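Local coordinates for extracellular solute-binding protein family 5 (Brucella melitensis, PDB 4ONY) that probably serves as the periplasmic substrate-binding component of an ABC transporter, capturing peptides or related solutes for uptake across the inner membrane, at residues I227-N232 with I252-Y257; S46-V51 with I271-I276; D56-F61 with R71-D76. All blocks are in the same frame, centred on the assembly; numbering follows the deposited sequence.

Contact 1: residues I227-N232 with I252-Y257; sequences IVYKRN and ISIEYY. With P4G (1-ethoxy-2-(2-ethoxyethoxy)ethane), chain D.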
loop_
_atom_site.group_PDB
_atom_site.type_symbol
_atom_site.label_atom_id
_atom_site.label_comp_id
_atom_site.label_asym_id
_atom_site.label_seq_id
_atom_site.Cartn_x
_atom_site.Cartn_y
_atom_site.Cartn_z
ATOM N N ILE A 227 -17.878 6.089 15.951
ATOM C CA ILE A 227 -16.920 6.277 17.051
ATOM C C ILE A 227 -16.481 7.768 17.079
ATOM O O ILE A 227 -16.219 8.342 16.067
ATOM C CB ILE A 227 -15.711 5.316 16.972
ATOM C CG1 ILE A 227 -14.794 5.517 18.164
ATOM C CG2 ILE A 227 -14.861 5.504 15.699
ATOM C CD1 ILE A 227 -13.810 4.377 18.388
ATOM N N VAL A 228 -16.528 8.401 18.241
ATOM C CA VAL A 228 -16.186 9.814 18.391
ATOM C C VAL A 228 -14.884 9.885 19.215
ATOM O O VAL A 228 -14.800 9.348 20.314
ATOM C CB VAL A 228 -17.296 10.610 19.101
ATOM C CG1 VAL A 228 -16.955 12.081 19.257
ATOM C CG2 VAL A 228 -18.631 10.509 18.374
ATOM N N TYR A 229 -13.891 10.546 18.644
ATOM C CA TYR A 229 -12.661 10.847 19.306
ATOM C C TYR A 229 -12.643 12.328 19.748
ATOM O O TYR A 229 -12.995 13.211 18.978
ATOM C CB TYR A 229 -11.505 10.620 18.349
ATOM C CG TYR A 229 -11.301 9.184 17.981
ATOM C CD1 TYR A 229 -10.548 8.360 18.803
ATOM C CD2 TYR A 229 -11.834 8.643 16.821
ATOM C CE1 TYR A 229 -10.329 7.046 18.509
ATOM C CE2 TYR A 229 -11.620 7.303 16.504
ATOM C CZ TYR A 229 -10.861 6.512 17.365
ATOM O OH TYR A 229 -10.594 5.187 17.106
ATOM N N LYS A 230 -12.197 12.570 20.965
ATOM C CA LYS A 230 -11.962 13.905 21.468
ATOM C C LYS A 230 -10.466 14.096 21.787
ATOM O O LYS A 230 -9.851 13.224 22.398
ATOM C CB LYS A 230 -12.826 14.172 22.696
ATOM C CG LYS A 230 -14.169 14.711 22.266
ATOM C CD LYS A 230 -15.149 14.932 23.420
ATOM C CE LYS A 230 -16.559 14.806 22.866
ATOM N NZ LYS A 230 -17.557 15.266 23.871
ATOM N N ARG A 231 -9.924 15.259 21.447
ATOM C CA ARG A 231 -8.525 15.541 21.734
ATOM C C ARG A 231 -8.304 15.724 23.212
ATOM O O ARG A 231 -9.052 16.436 23.876
ATOM C CB ARG A 231 -8.032 16.767 20.970
ATOM C CG ARG A 231 -6.530 17.002 21.051
ATOM C CD ARG A 231 -6.079 18.142 20.139
ATOM N NE ARG A 231 -6.695 19.398 20.577
ATOM C CZ ARG A 231 -7.075 20.387 19.768
ATOM N NH1 ARG A 231 -6.895 20.313 18.452
ATOM N NH2 ARG A 231 -7.666 21.463 20.274
ATOM N N ASN A 232 -7.266 15.105 23.743
ATOM C CA ASN A 232 -6.917 15.313 25.149
ATOM C C ASN A 232 -6.150 16.612 25.261
ATOM O O ASN A 232 -5.084 16.713 24.721
ATOM C CB ASN A 232 -6.038 14.186 25.604
ATOM C CG ASN A 232 -5.540 14.362 27.024
ATOM O OD1 ASN A 232 -5.953 15.251 27.737
ATOM N ND2 ASN A 232 -4.645 13.468 27.431
ATOM N N ILE A 252 -12.882 14.244 16.292
ATOM C CA ILE A 252 -12.956 13.499 15.019
ATOM C C ILE A 252 -13.976 12.388 15.185
ATOM O O ILE A 252 -13.840 11.571 16.092
ATOM C CB ILE A 252 -11.611 12.869 14.612
ATOM C CG1 ILE A 252 -10.565 13.968 14.413
ATOM C CG2 ILE A 252 -11.793 12.022 13.335
ATOM C CD1 ILE A 252 -9.126 13.508 14.225
ATOM N N SER A 253 -15.019 12.401 14.344
ATOM C CA SER A 253 -16.057 11.356 14.346
ATOM C C SER A 253 -15.930 10.564 13.072
ATOM O O SER A 253 -15.812 11.122 11.976
ATOM C CB SER A 253 -17.470 11.949 14.485
ATOM O OG SER A 253 -17.561 12.879 15.570
ATOM N N ILE A 254 -15.890 9.254 13.232
ATOM C CA ILE A 254 -15.899 8.316 12.122
ATOM C C ILE A 254 -17.256 7.596 12.117
ATOM O O ILE A 254 -17.581 6.827 13.047
ATOM C CB ILE A 254 -14.737 7.310 12.260
ATOM C CG1 ILE A 254 -13.433 8.086 12.479
ATOM C CG2 ILE A 254 -14.653 6.392 11.041
ATOM C CD1 ILE A 254 -12.184 7.210 12.594
ATOM N N GLU A 255 -18.040 7.875 11.075
ATOM C CA GLU A 255 -19.364 7.289 10.867
ATOM C C GLU A 255 -19.331 6.160 9.874
ATOM O O GLU A 255 -18.542 6.177 8.902
ATOM C CB GLU A 255 -20.326 8.355 10.404
ATOM C CG GLU A 255 -20.537 9.373 11.486
ATOM C CD GLU A 255 -21.676 10.302 11.237
ATOM O OE1 GLU A 255 -22.223 10.356 10.108
ATOM O OE2 GLU A 255 -22.024 11.004 12.204
ATOM N N TYR A 256 -20.169 5.162 10.120
ATOM C CA TYR A 256 -20.165 3.961 9.351
ATOM C C TYR A 256 -21.424 3.888 8.482
ATOM O O TYR A 256 -22.511 4.157 8.965
ATOM C CB TYR A 256 -20.047 2.759 10.301
ATOM C CG TYR A 256 -18.629 2.525 10.826
ATOM C CD1 TYR A 256 -18.099 3.316 11.836
ATOM C CD2 TYR A 256 -17.816 1.558 10.291
ATOM C CE1 TYR A 256 -16.816 3.092 12.323
ATOM C CE2 TYR A 256 -16.558 1.329 10.767
ATOM C CZ TYR A 256 -16.059 2.102 11.790
ATOM O OH TYR A 256 -14.794 1.885 12.277
ATOM N N TYR A 257 -21.244 3.550 7.201
ATOM C CA TYR A 257 -22.314 3.512 6.217
ATOM C C TYR A 257 -22.370 2.128 5.551
ATOM O O TYR A 257 -21.364 1.439 5.473
ATOM C CB TYR A 257 -22.108 4.598 5.147
ATOM C CG TYR A 257 -22.293 5.966 5.710
ATOM C CD1 TYR A 257 -21.259 6.588 6.419
ATOM C CD2 TYR A 257 -23.532 6.598 5.656
ATOM C CE1 TYR A 257 -21.457 7.830 7.014
ATOM C CE2 TYR A 257 -23.736 7.835 6.243
ATOM C CZ TYR A 257 -22.691 8.441 6.945
ATOM O OH TYR A 257 -22.938 9.701 7.543
HETATM C C8 P4G D . -27.379 9.668 15.818
HETATM C C7 P4G D . -27.144 8.165 15.979
HETATM O O4 P4G D . -27.217 7.323 14.785
HETATM C C6 P4G D . -26.799 7.778 13.480
HETATM C C5 P4G D . -25.636 6.938 12.923
HETATM O O3 P4G D . -25.215 7.466 11.650
HETATM C C4 P4G D . -24.458 6.580 10.859
HETATM C C3 P4G D . -24.877 6.790 9.416
HETATM O O2 P4G D . -25.831 5.809 9.003
HETATM C C2 P4G D . -26.529 6.167 7.793
HETATM C C1 P4G D . -27.943 6.696 7.962
#

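Contact 2: residues S46-V51 with I271-I276; sequences SLTVGV and ILDIFI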
loop_
_atom_site.group_PDB
_atom_site.type_symbol
_atom_site.label_atom_id
_atom_site.label_comp_id
_atom_site.label_asym_id
_atom_site.label_seq_id
_atom_site.Cartn_x
_atom_site.Cartn_y
_atom_site.Cartn_z
ATOM N N SER A 46 -14.164 20.463 14.439
ATOM C CA SER A 46 -14.224 19.028 14.298
ATOM C C SER A 46 -14.123 18.563 12.846
ATOM O O SER A 46 -14.271 19.353 11.910
ATOM C CB SER A 46 -15.544 18.543 14.917
ATOM O OG SER A 46 -16.613 19.025 14.144
ATOM N N LEU A 47 -13.902 17.261 12.698
ATOM C CA LEU A 47 -13.888 16.592 11.407
ATOM C C LEU A 47 -14.791 15.369 11.529
ATOM O O LEU A 47 -14.721 14.666 12.531
ATOM C CB LEU A 47 -12.483 16.151 11.063
ATOM C CG LEU A 47 -12.321 15.337 9.770
ATOM C CD1 LEU A 47 -12.502 16.251 8.580
ATOM C CD2 LEU A 47 -10.971 14.628 9.706
ATOM N N THR A 48 -15.676 15.173 10.569
ATOM C CA THR A 48 -16.550 14.014 10.514
ATOM C C THR A 48 -16.340 13.326 9.174
ATOM O O THR A 48 -16.418 13.972 8.116
ATOM C CB THR A 48 -18.035 14.422 10.713
ATOM O OG1 THR A 48 -18.165 15.121 11.956
ATOM C CG2 THR A 48 -18.944 13.199 10.763
ATOM N N VAL A 49 -15.964 12.051 9.211
ATOM C CA VAL A 49 -15.695 11.315 7.978
ATOM C C VAL A 49 -16.502 10.051 7.986
ATOM O O VAL A 49 -16.868 9.582 9.064
ATOM C CB VAL A 49 -14.210 10.958 7.826
ATOM C CG1 VAL A 49 -13.360 12.216 7.899
ATOM C CG2 VAL A 49 -13.752 10.002 8.933
ATOM N N GLY A 50 -16.743 9.498 6.798
ATOM C CA GLY A 50 -17.501 8.265 6.636
ATOM C C GLY A 50 -16.629 7.120 6.148
ATOM O O GLY A 50 -15.648 7.343 5.445
ATOM N N VAL A 51 -16.968 5.901 6.543
ATOM C CA VAL A 51 -16.356 4.670 5.994
ATOM C C VAL A 51 -17.465 3.660 5.735
ATOM O O VAL A 51 -18.505 3.699 6.407
ATOM C CB VAL A 51 -15.303 4.000 6.933
ATOM C CG1 VAL A 51 -14.181 4.963 7.264
ATOM C CG2 VAL A 51 -15.919 3.538 8.248
ATOM N N ILE A 271 -23.217 16.435 6.314
ATOM C CA ILE A 271 -23.008 15.653 7.528
ATOM C C ILE A 271 -21.580 15.165 7.604
ATOM O O ILE A 271 -21.010 15.160 8.661
ATOM C CB ILE A 271 -23.993 14.479 7.597
ATOM C CG1 ILE A 271 -25.396 15.069 7.609
ATOM C CG2 ILE A 271 -23.765 13.653 8.850
ATOM C CD1 ILE A 271 -26.522 14.088 7.428
ATOM N N LEU A 272 -21.003 14.763 6.470
ATOM C CA LEU A 272 -19.612 14.430 6.398
ATOM C C LEU A 272 -18.862 15.614 5.808
ATOM O O LEU A 272 -19.369 16.255 4.883
ATOM C CB LEU A 272 -19.417 13.195 5.524
ATOM C CG LEU A 272 -20.223 11.979 5.982
ATOM C CD1 LEU A 272 -19.938 10.834 5.030
ATOM C CD2 LEU A 272 -19.888 11.608 7.432
ATOM N N ASP A 273 -17.658 15.881 6.306
ATOM C CA ASP A 273 -16.884 17.062 5.889
ATOM C C ASP A 273 -16.064 16.834 4.606
ATOM O O ASP A 273 -15.739 17.775 3.927
ATOM C CB ASP A 273 -15.913 17.463 6.998
ATOM C CG ASP A 273 -16.619 17.988 8.254
ATOM O OD1 ASP A 273 -17.517 18.809 8.118
ATOM O OD2 ASP A 273 -16.264 17.556 9.369
ATOM N N ILE A 274 -15.719 15.588 4.307
ATOM C CA ILE A 274 -14.914 15.249 3.138
ATOM C C ILE A 274 -15.421 13.958 2.524
ATOM O O ILE A 274 -16.201 13.235 3.139
ATOM C CB ILE A 274 -13.414 15.066 3.501
ATOM C CG1 ILE A 274 -13.215 13.858 4.426
ATOM C CG2 ILE A 274 -12.844 16.303 4.216
ATOM C CD1 ILE A 274 -11.785 13.422 4.591
ATOM N N PHE A 275 -14.995 13.699 1.301
ATOM C CA PHE A 275 -15.299 12.468 0.615
ATOM C C PHE A 275 -14.107 12.072 -0.223
ATOM O O PHE A 275 -13.688 12.813 -1.139
ATOM C CB PHE A 275 -16.562 12.598 -0.277
ATOM C CG PHE A 275 -17.015 11.293 -0.866
ATOM C CD1 PHE A 275 -16.463 10.837 -2.049
ATOM C CD2 PHE A 275 -17.946 10.517 -0.218
ATOM C CE1 PHE A 275 -16.799 9.625 -2.579
ATOM C CE2 PHE A 275 -18.335 9.309 -0.759
ATOM C CZ PHE A 275 -17.772 8.860 -1.955
ATOM N N ILE A 276 -13.518 10.931 0.120
ATOM C CA ILE A 276 -12.288 10.480 -0.550
ATOM C C ILE A 276 -12.777 9.680 -1.766
ATOM O O ILE A 276 -13.467 8.675 -1.582
ATOM C CB ILE A 276 -11.450 9.611 0.392
ATOM C CG1 ILE A 276 -10.938 10.457 1.555
ATOM C CG2 ILE A 276 -10.282 8.959 -0.357
ATOM C CD1 ILE A 276 -10.307 9.666 2.686
HETATM O O HOH W 1 -17.456 17.689 11.743
HETATM O O HOH W 2 -16.414 20.490 10.514
HETATM O O HOH W 3 -16.005 10.747 4.380
#

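Contact 3: residues D56-F61 with R71-D76; sequences DSLNPF and RGLYND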
loop_
_atom_site.group_PDB
_atom_site.type_symbol
_atom_site.label_atom_id
_atom_site.label_comp_id
_atom_site.label_asym_id
_atom_site.label_seq_id
_atom_site.Cartn_x
_atom_site.Cartn_y
_atom_site.Cartn_z
ATOM N N ASP A 56 -17.545 -3.553 16.010
ATOM C CA ASP A 56 -18.135 -3.883 17.288
ATOM C C ASP A 56 -17.106 -4.095 18.404
ATOM O O ASP A 56 -17.445 -4.654 19.430
ATOM C CB ASP A 56 -18.983 -5.150 17.149
ATOM C CG ASP A 56 -18.186 -6.343 16.697
ATOM O OD1 ASP A 56 -16.937 -6.320 16.586
ATOM O OD2 ASP A 56 -18.865 -7.350 16.411
ATOM N N SER A 57 -15.862 -3.686 18.213
ATOM C CA SER A 57 -14.851 -3.914 19.227
ATOM C C SER A 57 -13.716 -2.912 19.097
ATOM O O SER A 57 -13.563 -2.289 18.046
ATOM C CB SER A 57 -14.297 -5.352 19.175
ATOM O OG SER A 57 -13.444 -5.635 20.296
ATOM N N LEU A 58 -12.929 -2.763 20.168
ATOM C CA LEU A 58 -11.934 -1.720 20.264
ATOM C C LEU A 58 -10.518 -2.194 20.618
ATOM O O LEU A 58 -9.737 -1.419 21.199
ATOM C CB LEU A 58 -12.352 -0.668 21.288
ATOM C CG LEU A 58 -13.715 -0.024 21.112
ATOM C CD1 LEU A 58 -14.039 0.887 22.311
ATOM C CD2 LEU A 58 -13.802 0.734 19.818
ATOM N N ASN A 59 -10.160 -3.412 20.217
ATOM C CA ASN A 59 -8.821 -3.939 20.430
ATOM C C ASN A 59 -8.220 -4.372 19.121
ATOM O O ASN A 59 -8.563 -5.423 18.589
ATOM C CB ASN A 59 -8.824 -5.079 21.408
ATOM C CG ASN A 59 -7.416 -5.529 21.772
ATOM O OD1 ASN A 59 -6.466 -5.286 21.044
ATOM N ND2 ASN A 59 -7.278 -6.169 22.920
ATOM N N PRO A 60 -7.317 -3.559 18.579
ATOM C CA PRO A 60 -6.785 -3.852 17.260
ATOM C C PRO A 60 -5.675 -4.885 17.284
ATOM O O PRO A 60 -5.125 -5.172 16.226
ATOM C CB PRO A 60 -6.223 -2.490 16.788
ATOM C CG PRO A 60 -5.956 -1.739 17.994
ATOM C CD PRO A 60 -6.900 -2.236 19.079
ATOM N N PHE A 61 -5.346 -5.473 18.433
ATOM C CA PHE A 61 -4.145 -6.303 18.523
ATOM C C PHE A 61 -4.373 -7.804 18.720
ATOM O O PHE A 61 -3.403 -8.550 18.925
ATOM C CB PHE A 61 -3.282 -5.773 19.675
ATOM C CG PHE A 61 -3.027 -4.293 19.591
ATOM C CD1 PHE A 61 -2.314 -3.763 18.521
ATOM C CD2 PHE A 61 -3.493 -3.437 20.585
ATOM C CE1 PHE A 61 -2.055 -2.388 18.458
ATOM C CE2 PHE A 61 -3.272 -2.070 20.514
ATOM C CZ PHE A 61 -2.559 -1.545 19.446
ATOM N N ARG A 71 -12.032 1.950 13.430
ATOM C CA ARG A 71 -10.981 2.701 12.792
ATOM C C ARG A 71 -10.455 3.753 13.764
ATOM O O ARG A 71 -11.182 4.241 14.629
ATOM C CB ARG A 71 -11.528 3.435 11.538
ATOM C CG ARG A 71 -12.018 2.531 10.410
ATOM C CD ARG A 71 -10.883 1.887 9.642
ATOM N NE ARG A 71 -10.051 2.958 9.079
ATOM C CZ ARG A 71 -10.283 3.605 7.935
ATOM N NH1 ARG A 71 -11.289 3.245 7.135
ATOM N NH2 ARG A 71 -9.464 4.598 7.565
ATOM N N GLY A 72 -9.206 4.126 13.566
ATOM C CA GLY A 72 -8.614 5.293 14.211
ATOM C C GLY A 72 -7.744 4.955 15.431
ATOM O O GLY A 72 -7.024 5.825 15.922
ATOM N N LEU A 73 -7.769 3.725 15.905
ATOM C CA LEU A 73 -7.078 3.391 17.136
ATOM C C LEU A 73 -5.580 3.229 16.915
ATOM O O LEU A 73 -4.770 3.744 17.698
ATOM C CB LEU A 73 -7.668 2.125 17.769
ATOM C CG LEU A 73 -9.128 2.233 18.173
ATOM C CD1 LEU A 73 -9.709 0.840 18.405
ATOM C CD2 LEU A 73 -9.264 3.056 19.450
ATOM N N TYR A 74 -5.234 2.490 15.873
ATOM C CA TYR A 74 -3.878 2.090 15.598
ATOM C C TYR A 74 -3.781 1.645 14.119
ATOM O O TYR A 74 -4.687 1.023 13.591
ATOM C CB TYR A 74 -3.461 0.926 16.501
ATOM C CG TYR A 74 -2.041 0.477 16.259
ATOM C CD1 TYR A 74 -0.980 1.212 16.766
ATOM C CD2 TYR A 74 -1.759 -0.642 15.498
ATOM C CE1 TYR A 74 0.334 0.812 16.565
ATOM C CE2 TYR A 74 -0.455 -1.041 15.252
ATOM C CZ TYR A 74 0.588 -0.294 15.787
ATOM O OH TYR A 74 1.873 -0.664 15.582
ATOM N N ASN A 75 -2.702 1.985 13.461
ATOM C CA ASN A 75 -2.465 1.563 12.059
ATOM C C ASN A 75 -3.564 1.945 11.077
ATOM O O ASN A 75 -3.993 1.147 10.243
ATOM C CB ASN A 75 -2.275 0.038 12.003
ATOM C CG ASN A 75 -1.722 -0.414 10.655
ATOM O OD1 ASN A 75 -1.123 0.382 9.938
ATOM N ND2 ASN A 75 -1.956 -1.673 10.289
ATOM N N ASP A 76 -4.081 3.144 11.209
ATOM C CA ASP A 76 -5.182 3.527 10.386
ATOM C C ASP A 76 -4.619 4.234 9.123
ATOM O O ASP A 76 -3.800 5.127 9.234
ATOM C CB ASP A 76 -6.109 4.434 11.152
ATOM C CG ASP A 76 -7.384 4.708 10.388
ATOM O OD1 ASP A 76 -7.351 5.534 9.437
ATOM O OD2 ASP A 76 -8.423 4.112 10.753
#

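Contact 1: residues I227-N232 with I252-Y257
Ile-227, Val-228 and Tyr-229 run antiparallel to Ile-254, Ser-253 and Ile-252, with the two strand axes 4.7 Å apart at their closest and 169° between their directions. Ile-227 pairs with Ile-254 and Tyr-229 with Ile-252 as hydrogen-bonded pairs, each through two backbone bonds, the shortest running from Tyr-229 N to Ile-252 O at 2.8 Å. Between them Val-228 and Ser-253 form the non-hydrogen-bonded pair, their CA atoms 4.3 Å apart, and both methyls of Val-228 rest against Ser-253 OG. Consecutive among the strands of the chain but separated by a long connection, strands 226-231 and 251-257 are the inner pair of the four-stranded mixed sheet in this member of the bacterial solute-binding protein 5 family. On the face shared by Ile-227, Tyr-229, Ile-252 and Ile-254, Ile-227 and Ile-254 lie side by side, CG2 of the former 3.9 Å from CB of the latter. The Tyr-229 ring, its CG anti to the carbonyl carbon (chi1 -67°), runs back along its own strand, so that Ile-252 O lies at the ring edge and CE2 comes within 4.0 Å of Ile-254 CD1. Its hydroxyl is hydrogen-bonded to Arg-71 O. Farther along strand 251-257, the ether P4G lies over one face of the Tyr-257 ring, with P4G C3 3.5 Å from Tyr-257 CE2; Gln-222, Gln-225, Arg-226 and Tyr-256 complete this pocket.

Contact 2: residues S46-V51 with I271-I276
Strand 46-51 and the short strand 274-276 run in roughly the same direction, 34° apart with axes 6.9 Å from each other at closest, and the nearest CA atoms belong to Thr-48 and Leu-272. Direct bonding across the gap centres on two residues, Thr-48 and Asp-273, joined reciprocally. Asp-273 N donates to Thr-48 O at 2.9 Å in a nearly straight bond (173°), while Thr-48 N donates to Asp-273 OD2 at 2.7 Å. The latter meets the carboxylate on its anti side, out of the carboxylate plane. The carboxylate gets there with CG of Asp-273 anti to its carbonyl carbon (chi1 -67°), and CB stays close to Thr-48 O. Water supplements the pair: one molecule donates to Asp-273 OD2 and is hydrogen-bonded to the hydroxyls of Ser-46 and Thr-48, and another joins Gly-50 N to Ile-274 O, bridging where the backbones are too far apart to bond directly.

Apolar contacts lie to either side of this polar centre. Leu-272 reaches over the strand, CD2 3.8 Å from Thr-48 CG2 and CD1 3.9 Å from Gly-50 CA; its side chain crosses that of Thr-48 at about a right angle. Val-49 and Ile-274 lie alongside one another, CG1 to CG1 at 3.8 Å, and Leu-47 CD1 rests against Asp-273 CB.

The other carboxylate oxygen, Asp-273 OD1, forms a salt bridge with Arg-573. The contact thus joins an outermost strand of the four-stranded mixed sheet, hydrogen-bonded to strand 251-257, to an outermost strand of a separate three-stranded antiparallel sheet, with Leu-272 also touching helix 260-268 and Asp-273 touching strand 574-575.

Contact 3: residues D56-F61 with R71-D76
The aromatic contact between Phe-61 and Tyr-74 is edge-to-face: the edge of the Phe-61 ring points at the face of Tyr-74, with centroids 5.0 Å apart and planes at 62°. Phe-61 CE1 makes the closest approach, 3.4 Å from Tyr-74 CD2, and sits displaced toward the rim of the tyrosine. With CG anti to the backbone N (chi1 -180°), the tyrosine ring stands beside Phe-61 and takes CE1 over one face.

Apolar contacts extend the interface. Pro-60 lies over one face of Phe-61, its neighbour in the same segment, with CG 3.6 Å above the ring centre. Across the contact the same Pro-60 CG is 3.9 Å from Tyr-74 CB, the two side chains crossing at about a right angle. Leu-73 extends one methyl to segment 56-61, CD1 lying 4.2 Å from both Leu-58 CB and Pro-60 CD, with the carbonyl oxygen of Leu-58 a further neighbour of that methyl.

Hydrogen bonds and charges act within each segment rather than between them. Asn-59 OD1 accepts from Phe-61 N at 2.8 Å, an Asx turn, which ties the backbone of the aromatic residue to the Asn-59 side chain. In segment 71-76 Arg-71 grips Asp-76 side-on, NE reaching OD2 at 2.6 Å and NH2 reaching OD1, so the carboxylate is held by two nitrogens of one guanidinium. This salt bridge ties together the two ends of segment 71-76, and Glu-78 adds a second acidic partner for Arg-71.

Both segments belong to one long connection between strands 46-52 and 88-90. They lie against the four-stranded mixed sheet, where Leu-58 touches Ile-227 and Val-221 and Leu-73 touches Tyr-229 and Val-218, on strands 226-231 and 216-222.

How the contacts relate
The three contacts lie in or against the four-stranded mixed sheet. Along the sequence, contact 2 spans the longest interval, and contacts 3 and 1 follow one another inside it. Contacts 1 and 2 have centres about 10 Å apart and are joined by the parallel pairing of strands 46-52 and 251-257, with probable backbone bonds between Val-51 and both Glu-255 and Tyr-257. Contact 3, its centre about 12 Å from that of contact 1 and about 18 Å from that of contact 2, lies beside this sheet, and the hydroxyl of Tyr-256 probably bonds to Arg-71 N. Sequence-distant pieces thereby converge on one sheet, whose strand 251-257 also lines the P4G pocket.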